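PDB 3DBX: CD1-2 antigen from Gallus gallus, which probably binds lipid antigens in an MHC class I-like groove and presents them at the cell surface for recognition by T cells. Local coordinates for residues L35-I40 / A245-Q250; R54-E59 / R182-R187; K68-S73 / S168-Y173; C105-N110 / N172-L177. All blocks are in the same frame, centred on the assembly; numbering follows the deposited sequence.

Contact 1. Residues L35-I40 / A245-Q250; sequences LADVPI and ADLTYQ
Asp37 OD2 lies at the edge of the Tyr249 ring and in its plane, and carboxylate and ring are almost coplanar, 7° apart. The two side chains come from opposite directions and join the MHC-like platform to the immunoglobulin C1-set domain. Asp37 occupies the tight two-residue loop of a beta hairpin: a type II' turn from Leu35 to Val38, closed by Val38 N to Leu35 O at 2.9 Å and by the return bond from Leu35 N to Val38 O. On the other side, Tyr249 lies on the strand that runs on to residue 257. Its OH donates to Asp37 OD2 over 2.6 Å, meeting the oxygen on its anti side. Asp37 OD1 takes a hydrogen bond from Tyr215 OH, so two tyrosines grip the carboxylate and should fix its rotation. Leu247, with backbone angles in the left-handed region, adds the apolar share. With CG anti to the backbone N (chi1 -158°), it sends one methyl to each of two turn residues: CD1 sits 3.8 Å from the carbonyl O of Asp37, and CD2 approaches Val38 CG2 at 4.2 Å.

Contact 2. Residues R54-E59 / R182-R187; sequences RPWVQE and RTDLER
Trp56 and Thr183 bring their CA atoms to 8.7 Å where an irregular turn, helical in its backbone angles at 55-57 and tied by Val57 N to Arg54 O, passes the short helix 182-185. Asp184 is the shared partner of Trp56 and Arg54. Its OD2 lies at the edge of the indole, near the ring plane, and takes a weak hydrogen bond from Trp56 NE1, long at 3.5 Å but nearly straight at 166°. The same oxygen forms a salt bridge with Arg54, 3.4 Å from NE. Here it stands well out of the guanidinium plane with no N-H aimed at it, so the attraction is one of charge alone. The carboxylate and guanidinium planes are 18° apart, and OD1 lies over one face of the guanidinium. A bend at chi2 (-75°) turns the Arg54 chain across Asp184 and also lays CD against OD2. Thr183 contributes a methyl: CG2 reaches Trp56 CD1 at 3.7 Å, oblique to the ring. Within the turn, Arg54 CB and Val57 CG2 both rest over one face of the indole, toward its rim, which should limit tilting of the ring and keep NE1 directed at Asp184. The buried indole also touches Leu177 and Glu180 of helix 156-180 and Ile40 of strand 38-43. Leu185 packs on Val38 of that same strand, so the short helix that follows 156-180 packs on strand 38-43 of the platform sheet, while Arg187 passes on toward the immunoglobulin domain with a hydrogen bond to Leu247 O.

Contact 3. Residues K68-S73 / S168-Y173; sequences KILSFS and SSFPNY
Ile69 and Ser169 make the closer of the two side-chain contacts between segments 68-73 and 168-173. The Ile69 chain, extended beyond CG1 (chi2 165°), reaches across with its terminal CD1, which lies 3.9 Å from Ser169 OG and 4.0 Å from Ser169 CB; a methyl thus meets the whole CH2-OH group and no polar bond results. The nearest CA atoms are those of this same pair, 9.2 Å apart. The apolar pair is looser: Leu70 CD2 comes to 4.5 Å from Phe170 CZ, approaching the ring obliquely. Although Phe170 leaves its backbone at an angle to the partner helix, its far end leans nearer. These two helices flank the lipid-binding groove of the MHC class I-like fold, above a floor of antiparallel strands. Leu70 faces that interior, about 4 Å from a bound palmitic acid at the nearest approach, and also packs on Leu15 and Tyr17 of strand 12-21. Phe170 is further held by aromatic packing, meeting Phe13 of the floor edge-to-face. No hydrogen bond crosses between the two segments. In the first, Phe72 N bonds Lys68 O at 2.9 Å, and Ser73 O takes a hydrogen bond from Asn79 ND2. In the second, Pro171 has no N-H to give, and the helix is kinked there; regular bonding is kept around it by Asn172 N to Ser168 O at 3.2 Å and Tyr173 N to Ser169 O at 3.3 Å.

Contact 4. Residues C105-N110 / N172-L177; sequences CKLYTN and NYILML. With NAG (2-acetamido-2-deoxy-beta-D-glucopyranose), chain E.
Just past the place where Leu107 meets Ile174 and Leu175, the shortest sound polar bond runs from Asn110 ND2 to O7 of the N-acetylglucosamine, 2.9 Å long with an N-H...O angle of 152°. The same nitrogen carries the sugar through its covalent bond to C1, so beside the N-glycosidic bond a hydrogen bond to the N-acetyl oxygen should restrain rotation about the linkage, and Asn110 OD1 pairs with Thr112 OG1. The glycan folds back over Tyr108: C6 stands 3.6 Å above the centre of the ring, a CH-pi geometry, while Lys106 CG lies over the opposite face, toward the rim. Across the segments the contact is a strand-on-helix packing, in which strand 105-107 of the platform sheet and helix segment 172-177 cross at -61° with axes 9.7 Å apart. Ile174 carries the contact. Its CD1, carried out on an extended chain (chi2 167°), settles between Cys105 and Leu107, which point to the same side of the strand. It lies 3.6 Å from Cys105 O, 3.9 Å from Cys105 SG and 3.9 Å from Leu107 CG. At the surface Leu107 meets Leu175 at about a right angle, CD1 to CD1 at 3.4 Å, tighter than usual for two methyls. Leu35 of strand 27-35, two places away in the sheet, also packs on Ile174. No hydrogen bond joins the two segments, so here they are held by apolar packing, while the glycan linkage lies to one side in the loop.

In the fold
From the N terminus, residues 35-40 open the outermost loop, closed by contact 1 only when the chain reaches 245-250 in the immunoglobulin domain. Contact 2 nests inside it, joining the turn after strand 50-52 to helix 182-185, and the two touch where Arg187 reaches Leu247 and Ile40 packs on Trp56. Contacts 3 and 4 nest within contact 2; they start at helix 66-71 and strand 97-107 and end on the same stretch of helix 156-180, sharing Asn172 and Tyr173. That helix is therefore tied to the opposite wall of the groove and to its floor, while contact 2 holds the chain just after its C-terminal end and contact 1 ties the platform to the immunoglobulin domain.

Contact 1. Residues L35-I40 / A245-Q250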
# COMPACT_ATOMS: atom_id res chain seq x y z
N LEU A 35 -11.80 -0.08 -2.08
CA LEU A 35 -12.41 0.94 -2.91
C LEU A 35 -11.64 2.21 -2.57
O LEU A 35 -11.57 2.56 -1.40
CB LEU A 35 -13.92 1.09 -2.62
CG LEU A 35 -14.71 2.02 -3.55
CD1 LEU A 35 -14.77 1.48 -4.96
CD2 LEU A 35 -16.14 2.31 -3.02
N ALA A 36 -11.08 2.90 -3.58
CA ALA A 36 -10.03 3.92 -3.36
C ALA A 36 -8.91 3.32 -2.47
O ALA A 36 -8.37 2.27 -2.80
CB ALA A 36 -10.61 5.22 -2.77
N ASP A 37 -8.60 3.95 -1.34
CA ASP A 37 -7.64 3.37 -0.36
C ASP A 37 -8.33 2.82 0.87
O ASP A 37 -7.70 2.56 1.89
CB ASP A 37 -6.56 4.40 0.06
CG ASP A 37 -7.14 5.72 0.52
OD1 ASP A 37 -8.37 5.90 0.51
OD2 ASP A 37 -6.33 6.60 0.91
N VAL A 38 -9.64 2.62 0.79
CA VAL A 38 -10.41 2.18 1.94
C VAL A 38 -10.55 0.67 1.80
O VAL A 38 -11.12 0.22 0.80
CB VAL A 38 -11.83 2.78 1.90
CG1 VAL A 38 -12.68 2.24 3.08
CG2 VAL A 38 -11.76 4.32 1.90
N PRO A 39 -10.01 -0.09 2.77
CA PRO A 39 -10.20 -1.54 2.86
C PRO A 39 -11.68 -1.85 3.10
O PRO A 39 -12.27 -1.32 4.04
CB PRO A 39 -9.39 -1.90 4.09
CG PRO A 39 -8.34 -0.79 4.19
CD PRO A 39 -9.16 0.41 3.87
N ILE A 40 -12.28 -2.65 2.22
CA ILE A 40 -13.72 -2.98 2.27
C ILE A 40 -13.90 -4.35 2.92
O ILE A 40 -14.81 -4.55 3.74
CB ILE A 40 -14.35 -2.96 0.81
CG1 ILE A 40 -14.41 -1.54 0.28
CG2 ILE A 40 -15.74 -3.50 0.79
CD1 ILE A 40 -14.80 -0.53 1.32
N ALA A 245 -1.75 4.93 10.85
CA ALA A 245 -2.76 3.92 11.17
C ALA A 245 -4.20 4.40 11.00
O ALA A 245 -5.13 3.58 10.84
CB ALA A 245 -2.55 3.38 12.59
N ASP A 246 -4.41 5.71 11.01
CA ASP A 246 -5.78 6.27 11.01
C ASP A 246 -6.28 6.67 9.62
O ASP A 246 -7.14 7.54 9.49
CB ASP A 246 -5.86 7.47 11.98
CG ASP A 246 -4.96 8.66 11.58
OD1 ASP A 246 -4.10 8.56 10.67
OD2 ASP A 246 -5.15 9.75 12.17
N LEU A 247 -5.74 6.04 8.59
CA LEU A 247 -5.99 6.42 7.21
C LEU A 247 -5.78 7.93 7.00
O LEU A 247 -6.67 8.61 6.50
CB LEU A 247 -7.41 6.01 6.75
CG LEU A 247 -7.66 5.87 5.24
CD1 LEU A 247 -6.56 5.06 4.57
CD2 LEU A 247 -9.00 5.22 4.98
N THR A 248 -4.63 8.44 7.42
CA THR A 248 -4.12 9.74 6.95
C THR A 248 -2.69 9.48 6.40
O THR A 248 -2.17 8.37 6.50
CB THR A 248 -4.07 10.80 8.02
OG1 THR A 248 -3.26 10.35 9.08
CG2 THR A 248 -5.48 11.19 8.56
N TYR A 249 -2.04 10.49 5.83
CA TYR A 249 -0.73 10.27 5.20
C TYR A 249 0.26 11.34 5.65
O TYR A 249 -0.13 12.33 6.22
CB TYR A 249 -0.87 10.28 3.67
CG TYR A 249 -1.71 9.13 3.13
CD1 TYR A 249 -1.12 7.89 2.85
CD2 TYR A 249 -3.08 9.28 2.92
CE1 TYR A 249 -1.87 6.84 2.36
CE2 TYR A 249 -3.86 8.22 2.43
CZ TYR A 249 -3.24 7.01 2.16
OH TYR A 249 -3.95 5.95 1.66
N GLN A 250 1.55 11.12 5.36
CA GLN A 250 2.64 11.99 5.72
C GLN A 250 3.69 11.96 4.58
O GLN A 250 3.86 10.95 3.95
CB GLN A 250 3.38 11.35 6.89
CG GLN A 250 3.21 12.07 8.13
CD GLN A 250 3.99 11.45 9.24
OE1 GLN A 250 3.45 10.66 10.03
NE2 GLN A 250 5.23 11.85 9.36

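Contact 2. Residues R54-E59 / R182-R187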
# COMPACT_ATOMS: atom_id res chain seq x y z
N ARG A 54 -15.95 -2.24 7.31
CA ARG A 54 -16.67 -0.98 7.58
C ARG A 54 -18.12 -1.25 7.89
O ARG A 54 -18.70 -2.14 7.28
CB ARG A 54 -16.54 -0.02 6.38
CG ARG A 54 -15.11 0.36 6.04
CD ARG A 54 -14.58 1.34 7.05
NE ARG A 54 -13.21 1.73 6.73
CZ ARG A 54 -12.21 1.73 7.60
NH1 ARG A 54 -12.42 1.39 8.87
NH2 ARG A 54 -10.99 2.10 7.21
N PRO A 55 -18.71 -0.47 8.84
CA PRO A 55 -20.11 -0.68 9.23
C PRO A 55 -21.12 -0.39 8.11
O PRO A 55 -22.23 -0.93 8.14
CB PRO A 55 -20.30 0.28 10.42
CG PRO A 55 -18.91 0.61 10.89
CD PRO A 55 -18.10 0.61 9.63
N TRP A 56 -20.74 0.45 7.14
CA TRP A 56 -21.56 0.74 5.94
C TRP A 56 -21.44 -0.31 4.81
O TRP A 56 -22.18 -0.24 3.83
CB TRP A 56 -21.26 2.16 5.40
CG TRP A 56 -19.80 2.39 4.98
CD1 TRP A 56 -18.82 2.97 5.73
CD2 TRP A 56 -19.19 2.05 3.73
NE1 TRP A 56 -17.63 2.99 5.04
CE2 TRP A 56 -17.83 2.43 3.81
CE3 TRP A 56 -19.66 1.46 2.55
CZ2 TRP A 56 -16.94 2.24 2.76
CZ3 TRP A 56 -18.77 1.26 1.52
CH2 TRP A 56 -17.44 1.66 1.62
N VAL A 57 -20.51 -1.27 4.93
CA VAL A 57 -20.25 -2.28 3.88
C VAL A 57 -21.16 -3.55 3.87
O VAL A 57 -21.37 -4.16 2.80
CB VAL A 57 -18.74 -2.72 3.91
CG1 VAL A 57 -18.50 -4.01 3.12
CG2 VAL A 57 -17.82 -1.63 3.37
N GLN A 58 -21.72 -3.92 5.03
CA GLN A 58 -22.25 -5.28 5.27
C GLN A 58 -23.53 -5.67 4.52
O GLN A 58 -23.51 -6.57 3.66
CB GLN A 58 -22.44 -5.51 6.79
CG GLN A 58 -22.27 -6.96 7.25
CD GLN A 58 -23.50 -7.81 7.00
OE1 GLN A 58 -24.59 -7.55 7.53
NE2 GLN A 58 -23.33 -8.85 6.20
N GLU A 59 -24.65 -5.03 4.87
CA GLU A 59 -25.98 -5.38 4.37
C GLU A 59 -26.25 -4.79 2.98
O GLU A 59 -27.39 -4.42 2.65
CB GLU A 59 -27.07 -4.93 5.36
N ARG A 182 -19.81 7.22 1.79
CA ARG A 182 -19.23 8.56 1.69
C ARG A 182 -18.51 9.04 2.94
O ARG A 182 -17.58 9.83 2.85
CB ARG A 182 -20.23 9.59 1.20
CG ARG A 182 -20.59 9.39 -0.25
CD ARG A 182 -21.29 10.61 -0.85
NE ARG A 182 -22.70 10.61 -0.58
CZ ARG A 182 -23.49 11.68 -0.65
NH1 ARG A 182 -23.00 12.88 -0.95
NH2 ARG A 182 -24.77 11.53 -0.39
N THR A 183 -18.93 8.53 4.10
CA THR A 183 -18.30 8.84 5.38
C THR A 183 -16.77 8.60 5.38
O THR A 183 -16.02 9.33 6.01
CB THR A 183 -19.03 8.12 6.56
OG1 THR A 183 -18.52 8.61 7.80
CG2 THR A 183 -18.84 6.61 6.50
N ASP A 184 -16.34 7.59 4.64
CA ASP A 184 -14.92 7.31 4.38
C ASP A 184 -14.41 7.85 3.03
O ASP A 184 -13.33 8.46 2.93
CB ASP A 184 -14.69 5.81 4.47
CG ASP A 184 -14.24 5.38 5.84
OD1 ASP A 184 -13.11 5.79 6.23
OD2 ASP A 184 -14.99 4.67 6.51
N LEU A 185 -15.20 7.62 1.98
CA LEU A 185 -14.80 8.05 0.63
C LEU A 185 -14.80 9.57 0.39
O LEU A 185 -14.02 10.05 -0.45
CB LEU A 185 -15.65 7.35 -0.43
CG LEU A 185 -15.72 5.82 -0.30
CD1 LEU A 185 -16.87 5.25 -1.12
CD2 LEU A 185 -14.39 5.18 -0.69
N GLU A 186 -15.65 10.34 1.10
CA GLU A 186 -15.57 11.80 0.97
C GLU A 186 -15.00 12.57 2.18
O GLU A 186 -15.20 13.77 2.29
CB GLU A 186 -16.92 12.41 0.54
CG GLU A 186 -17.40 11.91 -0.81
CD GLU A 186 -18.78 12.43 -1.18
OE1 GLU A 186 -19.33 13.36 -0.50
OE2 GLU A 186 -19.32 11.91 -2.19
N ARG A 187 -14.29 11.88 3.06
CA ARG A 187 -13.66 12.48 4.21
C ARG A 187 -12.52 13.34 3.65
O ARG A 187 -11.90 12.98 2.65
CB ARG A 187 -13.11 11.39 5.16
CG ARG A 187 -12.33 11.95 6.39
CD ARG A 187 -11.88 10.82 7.38
NE ARG A 187 -11.18 9.76 6.65
CZ ARG A 187 -9.87 9.50 6.72
NH1 ARG A 187 -9.08 10.15 7.55
NH2 ARG A 187 -9.38 8.51 6.00

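Contact 3. Residues K68-S73 / S168-Y173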
# COMPACT_ATOMS: atom_id res chain seq x y z
N LYS A 68 -19.78 -14.30 -2.43
CA LYS A 68 -19.91 -15.68 -2.94
C LYS A 68 -18.99 -15.94 -4.15
O LYS A 68 -18.40 -17.02 -4.25
CB LYS A 68 -21.37 -16.00 -3.28
N ILE A 69 -18.89 -14.95 -5.04
CA ILE A 69 -18.00 -14.98 -6.21
C ILE A 69 -16.55 -15.21 -5.81
O ILE A 69 -15.83 -16.01 -6.43
CB ILE A 69 -18.09 -13.63 -7.00
CG1 ILE A 69 -19.36 -13.58 -7.87
CG2 ILE A 69 -16.83 -13.37 -7.85
CD1 ILE A 69 -19.70 -12.19 -8.38
N LEU A 70 -16.11 -14.48 -4.79
CA LEU A 70 -14.73 -14.46 -4.37
C LEU A 70 -14.30 -15.74 -3.64
O LEU A 70 -13.12 -16.10 -3.65
CB LEU A 70 -14.47 -13.23 -3.50
CG LEU A 70 -14.64 -11.85 -4.18
CD1 LEU A 70 -14.44 -10.67 -3.21
CD2 LEU A 70 -13.74 -11.71 -5.39
N SER A 71 -15.28 -16.43 -3.05
CA SER A 71 -15.02 -17.58 -2.19
C SER A 71 -15.36 -18.94 -2.80
O SER A 71 -14.52 -19.83 -2.83
CB SER A 71 -15.79 -17.40 -0.89
OG SER A 71 -15.89 -16.02 -0.57
N PHE A 72 -16.58 -19.10 -3.28
CA PHE A 72 -17.08 -20.43 -3.62
C PHE A 72 -17.14 -20.71 -5.12
O PHE A 72 -17.33 -21.86 -5.52
CB PHE A 72 -18.45 -20.71 -3.00
CG PHE A 72 -18.65 -20.10 -1.63
CD1 PHE A 72 -17.87 -20.50 -0.55
CD2 PHE A 72 -19.66 -19.14 -1.42
CE1 PHE A 72 -18.06 -19.93 0.72
CE2 PHE A 72 -19.86 -18.57 -0.16
CZ PHE A 72 -19.06 -18.97 0.91
N SER A 73 -16.98 -19.67 -5.94
CA SER A 73 -17.24 -19.79 -7.38
C SER A 73 -16.05 -20.36 -8.16
O SER A 73 -14.98 -20.62 -7.60
CB SER A 73 -17.68 -18.45 -7.98
OG SER A 73 -16.59 -17.56 -8.14
N SER A 168 -20.74 -6.50 -15.14
CA SER A 168 -21.99 -6.42 -14.42
C SER A 168 -21.79 -6.42 -12.92
O SER A 168 -22.24 -5.49 -12.24
CB SER A 168 -22.91 -7.59 -14.82
OG SER A 168 -23.98 -7.73 -13.90
N SER A 169 -21.10 -7.43 -12.41
CA SER A 169 -21.03 -7.67 -10.98
C SER A 169 -20.27 -6.58 -10.24
O SER A 169 -20.80 -5.97 -9.31
CB SER A 169 -20.48 -9.07 -10.68
OG SER A 169 -21.38 -10.06 -11.16
N PHE A 170 -19.03 -6.32 -10.66
CA PHE A 170 -18.19 -5.32 -9.99
C PHE A 170 -18.67 -3.87 -10.15
O PHE A 170 -18.65 -3.13 -9.17
CB PHE A 170 -16.70 -5.46 -10.34
CG PHE A 170 -16.05 -6.72 -9.84
CD1 PHE A 170 -16.71 -7.59 -8.97
CD2 PHE A 170 -14.74 -7.03 -10.22
CE1 PHE A 170 -16.10 -8.76 -8.49
CE2 PHE A 170 -14.10 -8.19 -9.74
CZ PHE A 170 -14.79 -9.06 -8.87
N PRO A 171 -19.08 -3.44 -11.39
CA PRO A 171 -19.69 -2.12 -11.58
C PRO A 171 -20.92 -1.79 -10.71
O PRO A 171 -20.98 -0.69 -10.15
CB PRO A 171 -20.07 -2.13 -13.07
CG PRO A 171 -19.08 -3.01 -13.68
CD PRO A 171 -18.89 -4.12 -12.68
N ASN A 172 -21.90 -2.70 -10.63
CA ASN A 172 -23.03 -2.55 -9.70
C ASN A 172 -22.60 -2.41 -8.22
O ASN A 172 -23.17 -1.60 -7.49
CB ASN A 172 -24.03 -3.70 -9.85
CG ASN A 172 -24.98 -3.51 -11.03
OD1 ASN A 172 -24.54 -3.24 -12.16
ND2 ASN A 172 -26.28 -3.65 -10.78
N TYR A 173 -21.60 -3.19 -7.82
CA TYR A 173 -21.05 -3.18 -6.47
C TYR A 173 -20.40 -1.84 -6.09
O TYR A 173 -20.69 -1.28 -5.03
CB TYR A 173 -20.05 -4.34 -6.33
CG TYR A 173 -19.56 -4.66 -4.94
CD1 TYR A 173 -20.41 -4.69 -3.83
CD2 TYR A 173 -18.23 -4.99 -4.74
CE1 TYR A 173 -19.92 -5.01 -2.54
CE2 TYR A 173 -17.74 -5.31 -3.48
CZ TYR A 173 -18.59 -5.32 -2.39
OH TYR A 173 -18.04 -5.65 -1.16

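Contact 4. Residues C105-N110 / N172-L177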
# COMPACT_ATOMS: atom_id res chain seq x y z
N CYS A 105 -11.14 -2.85 -11.16
CA CYS A 105 -12.25 -2.33 -11.96
C CYS A 105 -12.39 -0.85 -11.63
O CYS A 105 -12.67 -0.48 -10.47
CB CYS A 105 -13.56 -3.07 -11.61
SG CYS A 105 -15.02 -2.64 -12.59
N LYS A 106 -12.17 0.00 -12.63
CA LYS A 106 -12.35 1.45 -12.50
C LYS A 106 -13.55 1.87 -13.33
O LYS A 106 -13.70 1.41 -14.46
CB LYS A 106 -11.10 2.18 -12.99
CG LYS A 106 -10.96 3.63 -12.51
CD LYS A 106 -9.53 4.13 -12.73
CE LYS A 106 -8.98 4.86 -11.49
NZ LYS A 106 -7.47 4.92 -11.44
N LEU A 107 -14.40 2.75 -12.78
CA LEU A 107 -15.49 3.39 -13.55
C LEU A 107 -15.25 4.88 -13.78
O LEU A 107 -15.33 5.68 -12.84
CB LEU A 107 -16.85 3.20 -12.87
CG LEU A 107 -17.37 1.86 -12.33
CD1 LEU A 107 -18.89 1.94 -12.22
CD2 LEU A 107 -16.99 0.68 -13.22
N TYR A 108 -14.97 5.24 -15.03
CA TYR A 108 -14.87 6.64 -15.43
C TYR A 108 -16.27 7.20 -15.62
O TYR A 108 -17.17 6.48 -16.07
CB TYR A 108 -14.06 6.80 -16.73
CG TYR A 108 -12.69 6.15 -16.67
CD1 TYR A 108 -11.61 6.80 -16.09
CD2 TYR A 108 -12.49 4.87 -17.18
CE1 TYR A 108 -10.36 6.20 -16.03
CE2 TYR A 108 -11.25 4.26 -17.13
CZ TYR A 108 -10.18 4.93 -16.55
OH TYR A 108 -8.95 4.32 -16.49
N THR A 109 -16.47 8.46 -15.27
CA THR A 109 -17.81 9.06 -15.40
C THR A 109 -18.12 9.52 -16.84
O THR A 109 -18.92 10.43 -17.04
CB THR A 109 -18.07 10.16 -14.34
OG1 THR A 109 -17.00 11.11 -14.32
CG2 THR A 109 -18.22 9.54 -12.94
N ASN A 110 -17.51 8.86 -17.83
CA ASN A 110 -17.90 9.03 -19.24
C ASN A 110 -18.40 7.73 -19.88
O ASN A 110 -18.69 7.68 -21.08
CB ASN A 110 -16.77 9.68 -20.07
CG ASN A 110 -15.70 8.69 -20.54
OD1 ASN A 110 -15.60 7.56 -20.05
ND2 ASN A 110 -14.89 9.14 -21.51
N ASN A 172 -21.90 -2.70 -10.63
CA ASN A 172 -23.03 -2.55 -9.70
C ASN A 172 -22.60 -2.41 -8.22
O ASN A 172 -23.17 -1.60 -7.49
CB ASN A 172 -24.03 -3.70 -9.85
CG ASN A 172 -24.98 -3.51 -11.03
OD1 ASN A 172 -24.54 -3.24 -12.16
ND2 ASN A 172 -26.28 -3.65 -10.78
N TYR A 173 -21.60 -3.19 -7.82
CA TYR A 173 -21.05 -3.18 -6.47
C TYR A 173 -20.40 -1.84 -6.09
O TYR A 173 -20.69 -1.28 -5.03
CB TYR A 173 -20.05 -4.34 -6.33
CG TYR A 173 -19.56 -4.66 -4.94
CD1 TYR A 173 -20.41 -4.69 -3.83
CD2 TYR A 173 -18.23 -4.99 -4.74
CE1 TYR A 173 -19.92 -5.01 -2.54
CE2 TYR A 173 -17.74 -5.31 -3.48
CZ TYR A 173 -18.59 -5.32 -2.39
OH TYR A 173 -18.04 -5.65 -1.16
N ILE A 174 -19.55 -1.32 -6.97
CA ILE A 174 -18.90 -0.02 -6.79
C ILE A 174 -19.95 1.08 -6.56
O ILE A 174 -19.83 1.90 -5.64
CB ILE A 174 -18.05 0.35 -8.04
CG1 ILE A 174 -16.82 -0.57 -8.15
CG2 ILE A 174 -17.59 1.80 -7.97
CD1 ILE A 174 -16.09 -0.50 -9.51
N LEU A 175 -20.99 1.06 -7.41
CA LEU A 175 -22.07 2.03 -7.40
C LEU A 175 -22.81 2.04 -6.07
O LEU A 175 -23.06 3.11 -5.50
CB LEU A 175 -23.03 1.72 -8.54
CG LEU A 175 -22.97 2.64 -9.76
CD1 LEU A 175 -21.56 2.73 -10.32
CD2 LEU A 175 -23.96 2.17 -10.82
N MET A 176 -23.17 0.86 -5.59
CA MET A 176 -23.83 0.72 -4.30
C MET A 176 -22.91 1.13 -3.13
O MET A 176 -23.36 1.78 -2.19
CB MET A 176 -24.41 -0.70 -4.14
CG MET A 176 -25.49 -1.02 -5.21
SD MET A 176 -26.40 -2.60 -5.11
CE MET A 176 -27.85 -2.12 -4.15
N LEU A 177 -21.62 0.80 -3.23
CA LEU A 177 -20.66 1.12 -2.17
C LEU A 177 -20.41 2.62 -2.13
O LEU A 177 -20.26 3.21 -1.06
CB LEU A 177 -19.33 0.39 -2.38
CG LEU A 177 -19.22 -1.13 -2.17
CD1 LEU A 177 -17.83 -1.58 -2.57
CD2 LEU A 177 -19.55 -1.56 -0.74
C1 NAG E . -13.71 8.34 -21.79
C2 NAG E . -12.96 8.98 -22.97
C3 NAG E . -11.79 8.08 -23.36
C4 NAG E . -10.87 7.84 -22.15
C5 NAG E . -11.68 7.42 -20.91
C6 NAG E . -10.80 7.42 -19.67
C7 NAG E . -14.26 10.46 -24.41
C8 NAG E . -14.00 10.95 -25.81
N2 NAG E . -13.84 9.24 -24.10
O3 NAG E . -11.05 8.68 -24.40
O4 NAG E . -9.88 6.87 -22.44
O5 NAG E . -12.81 8.26 -20.70
O6 NAG E . -10.76 8.70 -19.09
O7 NAG E . -14.86 11.19 -23.61